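Local coordinates for probable tRNA pseudouridine synthase D (Methanosarcina mazei, PDB 1Z2Z), which probably converts uridine-13 of transfer RNAs to pseudouridine, as a member of the TruD family of pseudouridine synthases, at residues A[33-38]-A[131-136]; A[53-58]-A[88-93]; A[59-64]-A[82-87]. All coordinates share one frame; numbering follows the deposited sequence.

Contact 1: residues A[33-38]-A[131-136]; sequences FIVKEI and WGNDFR
Val-35 and Phe-135 face each other across a non-hydrogen-bonded antiparallel pair and make the main apolar touch here: Val-35 CG2 lies 3.7 Å from CE2 of the Phe-135 ring, the two side chains running side by side. Phe-33 joins them on the same face, its CE2 meeting the edge of the Phe-135 ring at CE2, 4.2 Å away. Phe-135 reaches both because its CG stands anti to the carbonyl carbon (chi1 -71°), which carries the ring over toward the other strand. Farther along this face the side chains of Asn-133 and Glu-37 cross obliquely, Asn-133 ND2 lying against Glu-37 CA and CB, 3.4 Å from the latter.

On the other face, Ile-34 CB and Arg-136 CB pack at 3.7 Å, and the side chains of Ile-38 and Asp-134 cross at about a right angle, Ile-38 CD1 coming 3.4 Å from Asp-134 OD2. The Arg-136 chain bends at chi2 and leads its guanidinium away to a salt bridge with Glu-413.

Backbone bonds hold these side chains in register. Ile-34 N binds Arg-136 O at 3.0 Å and nearly straight (171°), while the return bond is weak; Lys-36 and Asp-134 exchange a full pair. At the end, Ile-38 N bonds to Gly-132 O (2.9 Å) and Ile-38 O receives Trp-131 N (2.8 Å): two residues opposite one, a classic beta bulge.

Glu-37 and Asn-133 also turn toward Lys-85, through a salt bridge and a weak hydrogen bond, and Phe-33 packs against Asp-86, the predicted nucleophile. Strand 33-39 thus lies between strand 90-98, which it pairs with in parallel, and strand 130-142, whose far edge is taken by strand 408-417; Phe-414 of the latter meets the Phe-135 ring.

Contact 2: residues A[53-58]-A[88-93]; sequences ELTKRD and RALTTQ
Lys-56 and Thr-91 are joined three times over. Their backbones exchange two hydrogen bonds, Lys-56 N to Thr-91 O at 2.9 Å and Thr-91 N to Lys-56 O, and the ammonium NZ donates to Thr-91 OG1 at 2.7 Å. CG of Lys-56 sits between its backbone N and carbonyl carbon (chi1 67°), and bends at chi3 and chi4 fold the chain over the threonine.

Leu-54 and Gln-93 form a second antiparallel hydrogen-bonded pair; past the end of the strand, Asp-58 N bonds to Ala-89 O (3.2 Å, 171°).

Apolar touches lie on the Thr-55, Arg-57, Leu-90 and Thr-92 face. Thr-55 CG2 rests 4.0 Å from Leu-90 CD1, and Thr-92 CG2 lies 3.7 Å from Glu-53 CG.

Water enters twice. One molecule lies within hydrogen-bonding distance of Leu-54 O, Gln-93 OE1 and Thr-91 OG1. Another donates to Asp-58 OD2 and accepts a weak bond from Arg-88 NH1 (3.4 Å), linking the two segments loosely.

Lys-56 NZ also makes a weak hydrogen bond to Asp-86 O. A buried ammonium held by a hydroxyl and a carbonyl, both neutral, would tie this sheet to the backbone of the predicted nucleophile.

Contact 3: residues A[59-64]-A[82-87]; sequences WDTHHL and AGTKDK
Trp-59 and Lys-87 bring their backbones close where two loops pass, Lys-87 CA lying 3.0 Å from Trp-59 O in a CA-H...O contact. The remaining direct touches involve side chains, and a water adds an indirect link.

Lys-87 lays its aliphatic chain along the turn: CB is 3.4 Å from Trp-59 O, and CD rests 3.5 Å from Trp-59 C. The bend at chi2 (66°) brings CD to this backbone, whereas chi4 sets only the direction of NZ; the ammonium stays 6.0 Å from Asp-60 OD2, an opposite charge that is near but not in contact. Farther along, Thr-61 and Thr-84 meet at an oblique angle, methyl against hydroxyl: Thr-84 CG2 comes to 3.6 Å from Thr-61 OG1. The methyl stands anti to the backbone N of Thr-84 (chi1 -62° for OG1), which turns it to the helix start.

A water fills the corner between the segments. It donates to Asp-60 OD2 at 2.7 Å, accepts from Thr-61 N at 3.1 Å, and makes a weak bond to Lys-85 O. Asp-60 is at the N-cap position, and its carboxylate meets the Thr-61 amide through the water rather than directly; the helix begins with Leu-64 N bonding to Asp-60 O.

The loop 82-87 carries Asp-86, the predicted nucleophile, whose CB is directed away from residues 59-64 and whose carboxylate forms a salt bridge with Arg-27. Lys-85 likewise leads off, to a salt bridge with Glu-37. Helix 61-72 packs back on the sheet through Leu-64, which touches Leu-54 of strand 49-57 and Ile-113 of strand 113-121, while the 82-87 loop runs between strands 79-81 and 90-98, beside the N-terminal end of helix 61-72.

From the N terminus the chain enters strand 33-39, then strand 49-57, turns at 59-60 into helix 61-72, and comes back through strand 79-81 and the loop 82-87 to strand 90-98. Contact 3 closes the shortest of the loops, 59-64 to 82-87; contact 2 encloses it, and contact 1, which waits for strand 130-142, encloses both, so none cross. Contacts 1 and 2 share one sheet because strand 33-39 pairs with strand 90-98, Val-35 N lying 3.1 Å from Leu-90 O. The 82-87 loop is tied to both: to contact 1 by the Lys-85 salt bridge, and to contact 2 by a weak hydrogen bond from Gln-93 NE2 to Gly-83 O.

Contact 1: residues A[33-38]-A[131-136]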
loop_
_atom_site.group_PDB
_atom_site.type_symbol
_atom_site.label_atom_id
_atom_site.label_comp_id
_atom_site.label_asym_id
_atom_site.label_seq_id
_atom_site.Cartn_x
_atom_site.Cartn_y
_atom_site.Cartn_z
ATOM N N PHE A 33 -7.430 -13.230 10.896
ATOM C CA PHE A 33 -6.446 -12.250 10.466
ATOM C C PHE A 33 -5.661 -11.766 11.669
ATOM O O PHE A 33 -6.006 -10.755 12.273
ATOM C CB PHE A 33 -7.130 -11.058 9.792
ATOM C CG PHE A 33 -6.277 -10.393 8.755
ATOM C CD1 PHE A 33 -6.393 -10.744 7.414
ATOM C CD2 PHE A 33 -5.322 -9.457 9.119
ATOM C CE1 PHE A 33 -5.568 -10.176 6.452
ATOM C CE2 PHE A 33 -4.489 -8.883 8.163
ATOM C CZ PHE A 33 -4.614 -9.245 6.828
ATOM N N ILE A 34 -4.602 -12.482 12.016
ATOM C CA ILE A 34 -3.808 -12.089 13.159
ATOM C C ILE A 34 -2.571 -11.319 12.740
ATOM O O ILE A 34 -1.798 -11.769 11.898
ATOM C CB ILE A 34 -3.439 -13.316 13.989
ATOM C CG1 ILE A 34 -4.748 -13.961 14.490
ATOM C CG2 ILE A 34 -2.493 -12.929 15.119
ATOM C CD1 ILE A 34 -4.588 -15.107 15.458
ATOM N N VAL A 35 -2.405 -10.136 13.317
ATOM C CA VAL A 35 -1.274 -9.275 12.999
ATOM C C VAL A 35 -0.550 -8.887 14.273
ATOM O O VAL A 35 -1.087 -8.128 15.072
ATOM C CB VAL A 35 -1.737 -7.984 12.334
ATOM C CG1 VAL A 35 -0.544 -7.143 11.970
ATOM C CG2 VAL A 35 -2.585 -8.291 11.138
ATOM N N LYS A 36 0.666 -9.394 14.456
ATOM C CA LYS A 36 1.448 -9.087 15.653
ATOM C C LYS A 36 2.670 -8.256 15.281
ATOM O O LYS A 36 3.533 -8.720 14.549
ATOM C CB LYS A 36 1.919 -10.373 16.337
ATOM C CG LYS A 36 0.827 -11.347 16.726
ATOM C CD LYS A 36 1.418 -12.522 17.487
ATOM C CE LYS A 36 0.329 -13.503 17.936
ATOM N NZ LYS A 36 0.821 -14.593 18.853
ATOM N N GLU A 37 2.750 -7.040 15.813
ATOM C CA GLU A 37 3.848 -6.120 15.530
ATOM C C GLU A 37 5.218 -6.538 16.063
ATOM O O GLU A 37 5.319 -7.181 17.105
ATOM C CB GLU A 37 3.494 -4.756 16.098
ATOM C CG GLU A 37 4.471 -3.671 15.764
ATOM C CD GLU A 37 4.315 -2.461 16.656
ATOM O OE1 GLU A 37 4.825 -2.498 17.798
ATOM O OE2 GLU A 37 3.666 -1.490 16.218
ATOM N N ILE A 38 6.278 -6.178 15.336
ATOM C CA ILE A 38 7.638 -6.492 15.781
ATOM C C ILE A 38 8.283 -5.150 16.070
ATOM O O ILE A 38 8.435 -4.327 15.178
ATOM C CB ILE A 38 8.439 -7.218 14.700
ATOM C CG1 ILE A 38 7.595 -8.350 14.112
ATOM C CG2 ILE A 38 9.735 -7.778 15.303
ATOM C CD1 ILE A 38 8.236 -9.034 12.938
ATOM N N TRP A 131 9.702 -2.395 13.541
ATOM C CA TRP A 131 10.436 -2.995 12.453
ATOM C C TRP A 131 9.417 -3.477 11.444
ATOM O O TRP A 131 9.173 -2.819 10.436
ATOM C CB TRP A 131 11.283 -4.166 12.935
ATOM C CG TRP A 131 11.951 -4.875 11.796
ATOM C CD1 TRP A 131 11.418 -5.873 11.023
ATOM C CD2 TRP A 131 13.226 -4.563 11.225
ATOM N NE1 TRP A 131 12.276 -6.190 10.006
ATOM C CE2 TRP A 131 13.395 -5.403 10.101
ATOM C CE3 TRP A 131 14.242 -3.649 11.546
ATOM C CZ2 TRP A 131 14.541 -5.360 9.295
ATOM C CZ3 TRP A 131 15.384 -3.608 10.742
ATOM C CH2 TRP A 131 15.519 -4.459 9.628
ATOM N N GLY A 132 8.807 -4.622 11.725
ATOM C CA GLY A 132 7.807 -5.156 10.822
ATOM C C GLY A 132 6.531 -5.611 11.505
ATOM O O GLY A 132 6.207 -5.185 12.620
ATOM N N ASN A 133 5.813 -6.499 10.821
ATOM C CA ASN A 133 4.549 -7.043 11.306
ATOM C C ASN A 133 4.409 -8.532 10.947
ATOM O O ASN A 133 4.449 -8.905 9.773
ATOM C CB ASN A 133 3.373 -6.257 10.692
ATOM C CG ASN A 133 3.053 -4.955 11.437
ATOM O OD1 ASN A 133 2.609 -3.985 10.833
ATOM N ND2 ASN A 133 3.242 -4.947 12.749
ATOM N N ASP A 134 4.271 -9.384 11.960
ATOM C CA ASP A 134 4.072 -10.819 11.751
ATOM C C ASP A 134 2.618 -11.013 11.381
ATOM O O ASP A 134 1.731 -10.431 12.011
ATOM C CB ASP A 134 4.348 -11.592 13.026
ATOM C CG ASP A 134 5.782 -11.964 13.159
ATOM O OD1 ASP A 134 6.211 -12.344 14.273
ATOM O OD2 ASP A 134 6.483 -11.885 12.126
ATOM N N PHE A 135 2.375 -11.830 10.364
ATOM C CA PHE A 135 1.020 -12.097 9.918
ATOM C C PHE A 135 0.674 -13.563 10.073
ATOM O O PHE A 135 1.551 -14.432 10.093
ATOM C CB PHE A 135 0.815 -11.693 8.459
ATOM C CG PHE A 135 0.803 -10.208 8.233
ATOM C CD1 PHE A 135 1.968 -9.535 7.852
ATOM C CD2 PHE A 135 -0.370 -9.481 8.387
ATOM C CE1 PHE A 135 1.971 -8.156 7.624
ATOM C CE2 PHE A 135 -0.395 -8.109 8.165
ATOM C CZ PHE A 135 0.785 -7.441 7.779
ATOM N N ARG A 136 -0.623 -13.815 10.184
ATOM C CA ARG A 136 -1.195 -15.147 10.339
ATOM C C ARG A 136 -2.583 -15.018 9.730
ATOM O O ARG A 136 -3.558 -14.847 10.456
ATOM C CB ARG A 136 -1.310 -15.481 11.823
ATOM C CG ARG A 136 -2.101 -16.731 12.138
ATOM C CD ARG A 136 -1.177 -17.905 12.341
ATOM N NE ARG A 136 -1.906 -19.163 12.472
ATOM C CZ ARG A 136 -1.325 -20.340 12.686
ATOM N NH1 ARG A 136 -2.064 -21.437 12.788
ATOM N NH2 ARG A 136 -0.004 -20.422 12.809
#

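Contact 2: residues A[53-58]-A[88-93]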
loop_
_atom_site.group_PDB
_atom_site.type_symbol
_atom_site.label_atom_id
_atom_site.label_comp_id
_atom_site.label_asym_id
_atom_site.label_seq_id
_atom_site.Cartn_x
_atom_site.Cartn_y
_atom_site.Cartn_z
ATOM N N GLU A 53 1.491 -2.769 25.723
ATOM C CA GLU A 53 1.248 -3.644 24.585
ATOM C C GLU A 53 -0.264 -3.701 24.455
ATOM O O GLU A 53 -0.952 -4.135 25.373
ATOM C CB GLU A 53 1.783 -5.038 24.855
ATOM C CG GLU A 53 1.591 -5.971 23.701
ATOM C CD GLU A 53 1.926 -7.395 24.069
ATOM O OE1 GLU A 53 0.981 -8.189 24.261
ATOM O OE2 GLU A 53 3.133 -7.712 24.185
ATOM N N LEU A 54 -0.764 -3.239 23.322
ATOM C CA LEU A 54 -2.182 -3.202 23.044
ATOM C C LEU A 54 -2.620 -4.402 22.211
ATOM O O LEU A 54 -2.037 -4.686 21.167
ATOM C CB LEU A 54 -2.505 -1.905 22.305
ATOM C CG LEU A 54 -3.895 -1.708 21.693
ATOM C CD1 LEU A 54 -4.958 -1.897 22.766
ATOM C CD2 LEU A 54 -3.975 -0.302 21.068
ATOM N N THR A 55 -3.631 -5.124 22.684
ATOM C CA THR A 55 -4.145 -6.273 21.951
ATOM C C THR A 55 -5.603 -5.965 21.790
ATOM O O THR A 55 -6.308 -5.786 22.772
ATOM C CB THR A 55 -3.991 -7.577 22.734
ATOM O OG1 THR A 55 -2.626 -7.727 23.162
ATOM C CG2 THR A 55 -4.370 -8.759 21.847
ATOM N N LYS A 56 -6.052 -5.882 20.549
ATOM C CA LYS A 56 -7.431 -5.541 20.303
ATOM C C LYS A 56 -8.118 -6.506 19.348
ATOM O O LYS A 56 -7.494 -7.086 18.463
ATOM C CB LYS A 56 -7.520 -4.099 19.792
ATOM C CG LYS A 56 -6.915 -3.842 18.418
ATOM C CD LYS A 56 -6.898 -2.353 18.117
ATOM C CE LYS A 56 -7.094 -2.103 16.641
ATOM N NZ LYS A 56 -6.290 -3.053 15.844
ATOM N N ARG A 57 -9.415 -6.680 19.546
ATOM C CA ARG A 57 -10.175 -7.587 18.725
ATOM C C ARG A 57 -11.313 -6.843 18.076
ATOM O O ARG A 57 -12.217 -6.342 18.752
ATOM C CB ARG A 57 -10.711 -8.727 19.587
ATOM C CG ARG A 57 -11.559 -9.717 18.832
ATOM C CD ARG A 57 -11.954 -10.921 19.690
ATOM N NE ARG A 57 -12.705 -11.915 18.901
ATOM C CZ ARG A 57 -13.908 -11.705 18.358
ATOM N NH1 ARG A 57 -14.489 -12.669 17.657
ATOM N NH2 ARG A 57 -14.539 -10.542 18.523
ATOM N N ASP A 58 -11.261 -6.751 16.756
ATOM C CA ASP A 58 -12.308 -6.070 16.011
ATOM C C ASP A 58 -12.551 -4.625 16.481
ATOM O O ASP A 58 -13.692 -4.157 16.529
ATOM C CB ASP A 58 -13.598 -6.868 16.107
ATOM C CG ASP A 58 -14.638 -6.376 15.153
ATOM O OD1 ASP A 58 -15.834 -6.705 15.338
ATOM O OD2 ASP A 58 -14.254 -5.654 14.210
ATOM N N ARG A 88 -10.951 -5.004 11.696
ATOM C CA ARG A 88 -11.443 -6.376 11.630
ATOM C C ARG A 88 -10.330 -7.401 11.733
ATOM O O ARG A 88 -9.994 -8.050 10.743
ATOM C CB ARG A 88 -12.228 -6.634 10.334
ATOM C CG ARG A 88 -12.958 -7.991 10.346
ATOM C CD ARG A 88 -14.095 -8.089 9.318
ATOM N NE ARG A 88 -14.780 -9.388 9.365
ATOM C CZ ARG A 88 -15.548 -9.811 10.372
ATOM N NH1 ARG A 88 -15.746 -9.044 11.433
ATOM N NH2 ARG A 88 -16.112 -11.008 10.319
ATOM N N ALA A 89 -9.765 -7.574 12.924
ATOM C CA ALA A 89 -8.686 -8.542 13.087
ATOM C C ALA A 89 -8.220 -8.614 14.524
ATOM O O ALA A 89 -8.614 -7.800 15.352
ATOM C CB ALA A 89 -7.519 -8.160 12.199
ATOM N N LEU A 90 -7.396 -9.602 14.834
ATOM C CA LEU A 90 -6.863 -9.706 16.177
ATOM C C LEU A 90 -5.434 -9.199 16.068
ATOM O O LEU A 90 -4.551 -9.866 15.515
ATOM C CB LEU A 90 -6.894 -11.147 16.677
ATOM C CG LEU A 90 -6.127 -11.356 17.985
ATOM C CD1 LEU A 90 -6.646 -10.432 19.057
ATOM C CD2 LEU A 90 -6.217 -12.801 18.399
ATOM N N THR A 91 -5.211 -8.015 16.619
ATOM C CA THR A 91 -3.914 -7.376 16.527
ATOM C C THR A 91 -3.268 -6.934 17.830
ATOM O O THR A 91 -3.927 -6.376 18.707
ATOM C CB THR A 91 -4.023 -6.144 15.665
ATOM O OG1 THR A 91 -4.630 -5.097 16.435
ATOM C CG2 THR A 91 -4.893 -6.425 14.452
ATOM N N THR A 92 -1.957 -7.151 17.902
ATOM C CA THR A 92 -1.109 -6.801 19.035
ATOM C C THR A 92 -0.097 -5.731 18.569
ATOM O O THR A 92 0.441 -5.830 17.463
ATOM C CB THR A 92 -0.333 -8.048 19.483
ATOM O OG1 THR A 92 -1.261 -9.089 19.799
ATOM C CG2 THR A 92 0.534 -7.764 20.686
ATOM N N GLN A 93 0.172 -4.722 19.393
ATOM C CA GLN A 93 1.125 -3.675 19.022
ATOM C C GLN A 93 1.581 -2.894 20.244
ATOM O O GLN A 93 0.977 -2.989 21.310
ATOM C CB GLN A 93 0.500 -2.680 18.059
ATOM C CG GLN A 93 -0.508 -1.775 18.718
ATOM C CD GLN A 93 -1.288 -0.978 17.712
ATOM O OE1 GLN A 93 -2.522 -1.020 17.670
ATOM N NE2 GLN A 93 -0.572 -0.253 16.878
HETATM O O HOH W 1 -2.894 -3.869 18.560
HETATM O O HOH W 2 -15.887 -5.694 11.629
#

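Contact 3: residues A[59-64]-A[82-87]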
loop_
_atom_site.group_PDB
_atom_site.type_symbol
_atom_site.label_atom_id
_atom_site.label_comp_id
_atom_site.label_asym_id
_atom_site.label_seq_id
_atom_site.Cartn_x
_atom_site.Cartn_y
_atom_site.Cartn_z
ATOM N N TRP A 59 -11.469 -3.928 16.823
ATOM C CA TRP A 59 -11.548 -2.539 17.267
ATOM C C TRP A 59 -10.859 -1.615 16.269
ATOM O O TRP A 59 -9.896 -1.999 15.611
ATOM C CB TRP A 59 -10.841 -2.342 18.605
ATOM C CG TRP A 59 -11.656 -2.557 19.833
ATOM C CD1 TRP A 59 -11.889 -3.743 20.463
ATOM C CD2 TRP A 59 -12.221 -1.539 20.668
ATOM N NE1 TRP A 59 -12.547 -3.529 21.647
ATOM C CE2 TRP A 59 -12.767 -2.193 21.798
ATOM C CE3 TRP A 59 -12.317 -0.149 20.574
ATOM C CZ2 TRP A 59 -13.389 -1.488 22.834
ATOM C CZ3 TRP A 59 -12.934 0.549 21.595
ATOM C CH2 TRP A 59 -13.469 -0.124 22.716
ATOM N N ASP A 60 -11.355 -0.387 16.196
ATOM C CA ASP A 60 -10.803 0.640 15.334
ATOM C C ASP A 60 -9.917 1.502 16.223
ATOM O O ASP A 60 -10.399 2.080 17.206
ATOM C CB ASP A 60 -11.918 1.504 14.772
ATOM C CG ASP A 60 -11.396 2.640 13.934
ATOM O OD1 ASP A 60 -11.863 3.779 14.121
ATOM O OD2 ASP A 60 -10.523 2.389 13.071
ATOM N N THR A 61 -8.635 1.595 15.877
ATOM C CA THR A 61 -7.667 2.375 16.649
ATOM C C THR A 61 -8.140 3.770 17.041
ATOM O O THR A 61 -7.997 4.182 18.194
ATOM C CB THR A 61 -6.342 2.509 15.887
ATOM O OG1 THR A 61 -5.864 1.205 15.531
ATOM C CG2 THR A 61 -5.304 3.196 16.757
ATOM N N HIS A 62 -8.702 4.515 16.100
ATOM C CA HIS A 62 -9.141 5.833 16.477
ATOM C C HIS A 62 -10.162 5.713 17.586
ATOM O O HIS A 62 -10.074 6.420 18.598
ATOM C CB HIS A 62 -9.710 6.596 15.294
ATOM C CG HIS A 62 -8.674 7.365 14.524
ATOM N ND1 HIS A 62 -7.335 7.021 14.523
ATOM C CD2 HIS A 62 -8.785 8.428 13.690
ATOM C CE1 HIS A 62 -6.671 7.835 13.721
ATOM N NE2 HIS A 62 -7.529 8.696 13.202
ATOM N N HIS A 63 -11.113 4.795 17.423
ATOM C CA HIS A 63 -12.143 4.603 18.432
ATOM C C HIS A 63 -11.575 4.218 19.810
ATOM O O HIS A 63 -11.999 4.773 20.823
ATOM C CB HIS A 63 -13.166 3.564 17.963
ATOM C CG HIS A 63 -14.365 3.475 18.851
ATOM N ND1 HIS A 63 -14.427 2.623 19.932
ATOM C CD2 HIS A 63 -15.506 4.202 18.880
ATOM C CE1 HIS A 63 -15.553 2.829 20.590
ATOM N NE2 HIS A 63 -16.227 3.784 19.973
ATOM N N LEU A 64 -10.599 3.310 19.839
ATOM C CA LEU A 64 -9.979 2.865 21.084
ATOM C C LEU A 64 -9.273 3.999 21.819
ATOM O O LEU A 64 -9.481 4.221 23.013
ATOM C CB LEU A 64 -8.958 1.772 20.794
ATOM C CG LEU A 64 -8.592 0.814 21.933
ATOM C CD1 LEU A 64 -7.261 0.144 21.599
ATOM C CD2 LEU A 64 -8.486 1.546 23.257
ATOM N N ALA A 82 2.626 3.138 16.711
ATOM C CA ALA A 82 3.745 3.071 15.784
ATOM C C ALA A 82 3.181 2.893 14.378
ATOM O O ALA A 82 3.750 3.381 13.399
ATOM C CB ALA A 82 4.638 1.905 16.146
ATOM N N GLY A 83 2.041 2.204 14.297
ATOM C CA GLY A 83 1.372 1.954 13.028
ATOM C C GLY A 83 -0.057 1.469 13.225
ATOM O O GLY A 83 -0.309 0.629 14.079
ATOM N N THR A 84 -1.000 1.962 12.438
ATOM C CA THR A 84 -2.376 1.535 12.621
ATOM C C THR A 84 -2.752 0.138 12.107
ATOM O O THR A 84 -2.776 -0.106 10.905
ATOM C CB THR A 84 -3.331 2.557 12.025
ATOM O OG1 THR A 84 -3.176 3.802 12.714
ATOM C CG2 THR A 84 -4.770 2.089 12.179
ATOM N N LYS A 85 -3.077 -0.769 13.026
ATOM C CA LYS A 85 -3.447 -2.127 12.652
ATOM C C LYS A 85 -4.920 -2.202 12.265
ATOM O O LYS A 85 -5.739 -1.378 12.694
ATOM C CB LYS A 85 -3.161 -3.091 13.799
ATOM C CG LYS A 85 -1.896 -2.782 14.567
ATOM C CD LYS A 85 -0.642 -2.918 13.725
ATOM C CE LYS A 85 0.561 -2.309 14.450
ATOM N NZ LYS A 85 1.892 -2.674 13.855
ATOM N N ASP A 86 -5.245 -3.199 11.443
ATOM C CA ASP A 86 -6.609 -3.431 10.951
ATOM C C ASP A 86 -7.626 -3.635 12.072
ATOM O O ASP A 86 -7.376 -4.354 13.044
ATOM C CB ASP A 86 -6.648 -4.675 10.048
ATOM C CG ASP A 86 -6.022 -4.450 8.681
ATOM O OD1 ASP A 86 -5.512 -5.445 8.105
ATOM O OD2 ASP A 86 -6.056 -3.303 8.177
ATOM N N LYS A 87 -8.778 -2.998 11.896
ATOM C CA LYS A 87 -9.898 -3.085 12.817
ATOM C C LYS A 87 -10.402 -4.543 12.819
ATOM O O LYS A 87 -10.253 -5.257 13.820
ATOM C CB LYS A 87 -10.979 -2.075 12.374
ATOM C CG LYS A 87 -12.444 -2.515 12.383
ATOM C CD LYS A 87 -12.986 -2.808 13.780
ATOM C CE LYS A 87 -14.505 -2.869 13.786
ATOM N NZ LYS A 87 -15.061 -1.509 13.652
HETATM O O HOH W 3 -8.610 0.521 13.003
#